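Local coordinates for putative cell surface protein (Streptococcus pyogenes, PDB 4OFQ), which probably serves as a cell-surface adhesin of the antigen I/II family, represented here by its C-terminal beta-sandwich region, at residues A[189-200]-A[216-227]. Numbering follows the deposited sequence.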
loop_
_atom_site.group_PDB
_atom_site.type_symbol
_atom_site.label_atom_id
_atom_site.label_comp_id
_atom_site.label_asym_id
_atom_site.label_seq_id
_atom_site.Cartn_x
_atom_site.Cartn_y
_atom_site.Cartn_z
ATOM N N SER A 189 3.952 4.257 3.979
ATOM C CA SER A 189 3.871 5.614 4.485
ATOM C C SER A 189 3.019 5.644 5.746
ATOM O O SER A 189 1.968 5.008 5.802
ATOM C CB SER A 189 3.264 6.534 3.427
ATOM O OG SER A 189 4.206 6.813 2.417
ATOM N N GLU A 190 3.490 6.344 6.768
ATOM C CA GLU A 190 2.668 6.543 7.948
ATOM C C GLU A 190 1.839 7.786 7.704
ATOM O O GLU A 190 2.381 8.877 7.524
ATOM C CB GLU A 190 3.509 6.703 9.205
ATOM C CG GLU A 190 2.661 6.857 10.459
ATOM C CD GLU A 190 3.495 6.972 11.718
ATOM O OE1 GLU A 190 4.695 6.630 11.666
ATOM O OE2 GLU A 190 2.948 7.407 12.756
ATOM N N LEU A 191 0.522 7.603 7.695
ATOM C CA LEU A 191 -0.423 8.675 7.425
ATOM C C LEU A 191 -0.797 9.377 8.720
ATOM O O LEU A 191 -1.258 8.732 9.657
ATOM C CB LEU A 191 -1.695 8.097 6.796
ATOM C CG LEU A 191 -1.477 7.162 5.613
ATOM C CD1 LEU A 191 -2.809 6.625 5.101
ATOM C CD2 LEU A 191 -0.725 7.896 4.512
ATOM N N THR A 192 -0.604 10.694 8.770
ATOM C CA THR A 192 -1.074 11.491 9.908
ATOM C C THR A 192 -1.603 12.827 9.382
ATOM O O THR A 192 -1.121 13.346 8.371
ATOM C CB THR A 192 0.036 11.743 10.985
ATOM O OG1 THR A 192 1.018 12.643 10.473
ATOM C CG2 THR A 192 0.722 10.456 11.417
ATOM N N VAL A 193 -2.617 13.369 10.045
ATOM C CA VAL A 193 -3.066 14.729 9.750
ATOM C C VAL A 193 -3.294 15.459 11.066
ATOM O O VAL A 193 -3.438 14.829 12.111
ATOM C CB VAL A 193 -4.364 14.766 8.894
ATOM C CG1 VAL A 193 -4.073 14.264 7.462
ATOM C CG2 VAL A 193 -5.461 13.948 9.549
ATOM N N HIS A 194 -3.321 16.784 11.015
ATOM C CA HIS A 194 -3.454 17.571 12.232
ATOM C C HIS A 194 -4.507 18.656 12.081
ATOM O O HIS A 194 -4.706 19.211 10.994
ATOM C CB HIS A 194 -2.106 18.182 12.627
ATOM C CG HIS A 194 -1.036 17.164 12.871
ATOM N ND1 HIS A 194 -0.224 16.684 11.868
ATOM C CD2 HIS A 194 -0.657 16.523 14.003
ATOM C CE1 HIS A 194 0.615 15.794 12.371
ATOM N NE2 HIS A 194 0.372 15.679 13.665
ATOM N N LYS A 195 -5.190 18.947 13.179
ATOM C CA LYS A 195 -6.160 20.022 13.191
ATOM C C LYS A 195 -5.723 21.042 14.207
ATOM O O LYS A 195 -5.277 20.674 15.287
ATOM C CB LYS A 195 -7.555 19.521 13.549
ATOM C CG LYS A 195 -8.570 20.656 13.602
ATOM C CD LYS A 195 -10.014 20.142 13.547
ATOM C CE LYS A 195 -10.990 21.304 13.468
ATOM N NZ LYS A 195 -12.370 20.830 13.213
ATOM N N ASP A 196 -5.812 22.325 13.868
ATOM C CA ASP A 196 -5.587 23.339 14.886
ATOM C C ASP A 196 -6.705 24.353 14.839
ATOM O O ASP A 196 -7.496 24.393 13.877
ATOM C CB ASP A 196 -4.215 24.002 14.743
ATOM C CG ASP A 196 -3.586 24.330 16.100
ATOM O OD1 ASP A 196 -4.333 24.534 17.108
ATOM O OD2 ASP A 196 -2.338 24.371 16.155
ATOM N N VAL A 197 -6.813 25.131 15.908
ATOM C CA VAL A 197 -7.818 26.182 15.980
ATOM C C VAL A 197 -7.119 27.497 16.341
ATOM O O VAL A 197 -6.306 27.552 17.269
ATOM C CB VAL A 197 -8.970 25.837 16.961
ATOM C CG1 VAL A 197 -8.445 25.575 18.374
ATOM C CG2 VAL A 197 -10.001 26.954 16.972
ATOM N N PHE A 198 -7.427 28.537 15.572
ATOM C CA PHE A 198 -6.783 29.836 15.703
ATOM C C PHE A 198 -7.781 30.961 15.843
ATOM O O PHE A 198 -8.940 30.830 15.449
ATOM C CB PHE A 198 -5.973 30.134 14.443
ATOM C CG PHE A 198 -4.892 29.149 14.162
ATOM C CD1 PHE A 198 -3.715 29.170 14.886
ATOM C CD2 PHE A 198 -5.030 28.217 13.148
ATOM C CE1 PHE A 198 -2.702 28.264 14.622
ATOM C CE2 PHE A 198 -4.015 27.322 12.877
ATOM C CZ PHE A 198 -2.849 27.345 13.620
ATOM N N ASP A 199 -7.299 32.064 16.411
ATOM C CA ASP A 199 -7.999 33.337 16.422
ATOM C C ASP A 199 -8.083 33.886 15.000
ATOM O O ASP A 199 -9.068 34.507 14.608
ATOM C CB ASP A 199 -7.239 34.325 17.319
ATOM C CG ASP A 199 -5.719 34.230 17.153
ATOM O OD1 ASP A 199 -5.217 33.214 16.618
ATOM O OD2 ASP A 199 -5.017 35.167 17.579
ATOM N N LYS A 200 -7.028 33.640 14.234
ATOM C CA LYS A 200 -6.916 34.130 12.866
ATOM C C LYS A 200 -5.924 33.277 12.114
ATOM O O LYS A 200 -5.040 32.670 12.722
ATOM C CB LYS A 200 -6.475 35.599 12.850
ATOM C CG LYS A 200 -5.216 35.878 13.643
ATOM C CD LYS A 200 -5.130 37.350 14.010
ATOM C CE LYS A 200 -4.588 37.529 15.422
ATOM N NZ LYS A 200 -5.415 38.489 16.211
ATOM N N GLU A 216 -15.165 35.230 15.614
ATOM C CA GLU A 216 -14.817 34.229 14.615
ATOM C C GLU A 216 -13.610 33.425 15.050
ATOM O O GLU A 216 -12.720 33.941 15.721
ATOM C CB GLU A 216 -14.537 34.885 13.258
ATOM C CG GLU A 216 -15.768 35.472 12.586
ATOM C CD GLU A 216 -15.491 35.979 11.168
ATOM O OE1 GLU A 216 -14.311 35.994 10.751
ATOM O OE2 GLU A 216 -16.462 36.346 10.471
ATOM N N VAL A 217 -13.588 32.150 14.679
ATOM C CA VAL A 217 -12.365 31.379 14.804
ATOM C C VAL A 217 -12.107 30.637 13.507
ATOM O O VAL A 217 -13.006 30.429 12.693
ATOM C CB VAL A 217 -12.341 30.383 15.995
ATOM C CG1 VAL A 217 -12.751 31.069 17.308
ATOM C CG2 VAL A 217 -13.194 29.153 15.708
ATOM N N THR A 218 -10.859 30.256 13.321
ATOM C CA THR A 218 -10.474 29.574 12.105
ATOM C C THR A 218 -9.909 28.215 12.431
ATOM O O THR A 218 -8.989 28.101 13.237
ATOM C CB THR A 218 -9.389 30.375 11.369
ATOM O OG1 THR A 218 -9.928 31.640 10.973
ATOM C CG2 THR A 218 -8.919 29.622 10.154
ATOM N N TYR A 219 -10.435 27.179 11.784
ATOM C CA TYR A 219 -9.847 25.853 11.945
ATOM C C TYR A 219 -8.895 25.611 10.782
ATOM O O TYR A 219 -9.230 25.888 9.627
ATOM C CB TYR A 219 -10.917 24.757 11.972
ATOM C CG TYR A 219 -11.825 24.812 13.180
ATOM C CD1 TYR A 219 -11.326 24.603 14.454
ATOM C CD2 TYR A 219 -13.191 25.080 13.042
ATOM C CE1 TYR A 219 -12.161 24.650 15.568
ATOM C CE2 TYR A 219 -14.022 25.139 14.142
ATOM C CZ TYR A 219 -13.501 24.929 15.400
ATOM O OH TYR A 219 -14.325 24.997 16.501
ATOM N N ARG A 220 -7.706 25.107 11.090
ATOM C CA ARG A 220 -6.809 24.664 10.032
ATOM C C ARG A 220 -6.833 23.141 9.958
ATOM O O ARG A 220 -6.504 22.449 10.943
ATOM C CB ARG A 220 -5.379 25.122 10.274
ATOM C CG ARG A 220 -4.454 24.658 9.159
ATOM C CD ARG A 220 -3.057 25.204 9.325
ATOM N NE ARG A 220 -2.280 24.449 10.299
ATOM C CZ ARG A 220 -1.087 23.917 10.044
ATOM N NH1 ARG A 220 -0.540 24.049 8.841
ATOM N NH2 ARG A 220 -0.443 23.248 10.991
ATOM N N LEU A 221 -7.233 22.621 8.803
ATOM C CA LEU A 221 -7.187 21.187 8.573
ATOM C C LEU A 221 -5.939 20.900 7.753
ATOM O O LEU A 221 -5.908 21.174 6.559
ATOM C CB LEU A 221 -8.446 20.718 7.835
ATOM C CG LEU A 221 -9.782 21.296 8.324
ATOM C CD1 LEU A 221 -10.979 20.677 7.554
ATOM C CD2 LEU A 221 -9.937 21.084 9.840
ATOM N N GLU A 222 -4.901 20.375 8.394
ATOM C CA GLU A 222 -3.614 20.194 7.715
ATOM C C GLU A 222 -3.582 18.852 6.992
ATOM O O GLU A 222 -3.614 17.801 7.630
ATOM C CB GLU A 222 -2.455 20.265 8.722
ATOM C CG GLU A 222 -1.089 20.232 8.050
ATOM C CD GLU A 222 0.068 20.318 9.030
ATOM O OE1 GLU A 222 0.249 19.371 9.825
ATOM O OE2 GLU A 222 0.805 21.332 8.990
ATOM N N GLY A 223 -3.538 18.884 5.665
ATOM C CA GLY A 223 -3.522 17.644 4.894
ATOM C C GLY A 223 -2.165 16.955 4.912
ATOM O O GLY A 223 -1.124 17.584 5.102
ATOM N N TRP A 224 -2.179 15.642 4.710
ATOM C CA TRP A 224 -0.951 14.865 4.687
ATOM C C TRP A 224 -0.262 15.145 3.365
ATOM O O TRP A 224 -0.919 15.290 2.335
ATOM C CB TRP A 224 -1.287 13.363 4.828
ATOM C CG TRP A 224 -0.124 12.434 4.727
ATOM C CD1 TRP A 224 0.907 12.303 5.615
ATOM C CD2 TRP A 224 0.127 11.481 3.682
ATOM N NE1 TRP A 224 1.796 11.347 5.176
ATOM C CE2 TRP A 224 1.333 10.819 3.999
ATOM C CE3 TRP A 224 -0.555 11.122 2.516
ATOM C CZ2 TRP A 224 1.871 9.813 3.193
ATOM C CZ3 TRP A 224 -0.017 10.119 1.710
ATOM C CH2 TRP A 224 1.191 9.485 2.050
ATOM N N VAL A 225 1.061 15.250 3.390
ATOM C CA VAL A 225 1.812 15.459 2.156
ATOM C C VAL A 225 2.106 14.100 1.498
ATOM O O VAL A 225 2.713 13.218 2.110
ATOM C CB VAL A 225 3.115 16.209 2.412
ATOM C CG1 VAL A 225 3.934 16.263 1.134
ATOM C CG2 VAL A 225 2.820 17.644 2.944
ATOM N N VAL A 226 1.654 13.936 0.257
ATOM C CA VAL A 226 1.919 12.724 -0.508
ATOM C C VAL A 226 3.335 12.818 -1.047
ATOM O O VAL A 226 3.661 13.760 -1.767
ATOM C CB VAL A 226 0.919 12.583 -1.668
ATOM C CG1 VAL A 226 1.173 11.317 -2.468
ATOM C CG2 VAL A 226 -0.500 12.569 -1.128
ATOM N N PRO A 227 4.187 11.848 -0.692
ATOM C CA PRO A 227 5.618 11.929 -0.993
ATOM C C PRO A 227 5.943 11.484 -2.400
ATOM O O PRO A 227 5.141 10.767 -3.018
ATOM C CB PRO A 227 6.230 10.933 -0.006
ATOM C CG PRO A 227 5.164 9.861 0.098
ATOM C CD PRO A 227 3.853 10.634 0.085
HETATM O O HOH W 1 4.330 10.221 6.291
HETATM O O HOH W 2 -0.806 17.198 9.058
HETATM O O HOH W 3 -10.879 33.424 12.727
#
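Strands 194-198 and 216-222 run antiparallel, their axes 4.7 Å apart, and zip together through hydrogen-bonded pairs such as Asp196-Arg220 and Phe198-Thr218; Thr218 N meets Phe198 O at 2.9 Å in an almost straight bond (177°). Strand 194-198 edges a four-stranded sheet, with 216-222 between it and 310-318.

On the face bearing Lys195, Val197, Tyr219 and Leu221, the Lys195 chain reaches out fully extended, CG anti to the backbone N (chi1 178°), passing alongside Leu221 CD2. Its CE comes 3.5 Å from Tyr219 CD1, and NZ lies over the ring face, 4.2 Å from the Tyr219 centroid. Val197 packs CG2 against Tyr219 CE1 at 3.5 Å, while the Tyr219 hydroxyl hydrogen-bonds to Asp248.

The other face is more polar. Phe198 presents its ring edge to Arg220 CB, and the bent Arg220 chain brings its guanidinium to Glu222 OE2 (NH2 at 3.0 Å, a salt bridge whose hydrogen bonds from NH1 and NH2 are both weak) and to Asp311.

Past the paired strands, Leu191 CD2 sits over the six-membered ring of Trp224, 3.4 Å from its centroid, a CH-pi contact that holds for one of two Leu191 conformers, and a water links Glu190 O to Trp224 NE1.

Lys195 NZ is covalently joined to Asn326 CG, an intramolecular isopeptide bond, with Asp241 hydrogen-bonded to NZ. What lies over Tyr219 is therefore an amide nitrogen without ammonium charge, not a true cation-pi partner, and the link ties edge strand 194-198 directly to strand 323-332 of another sheet, a cross-brace consistent with resisting mechanical load.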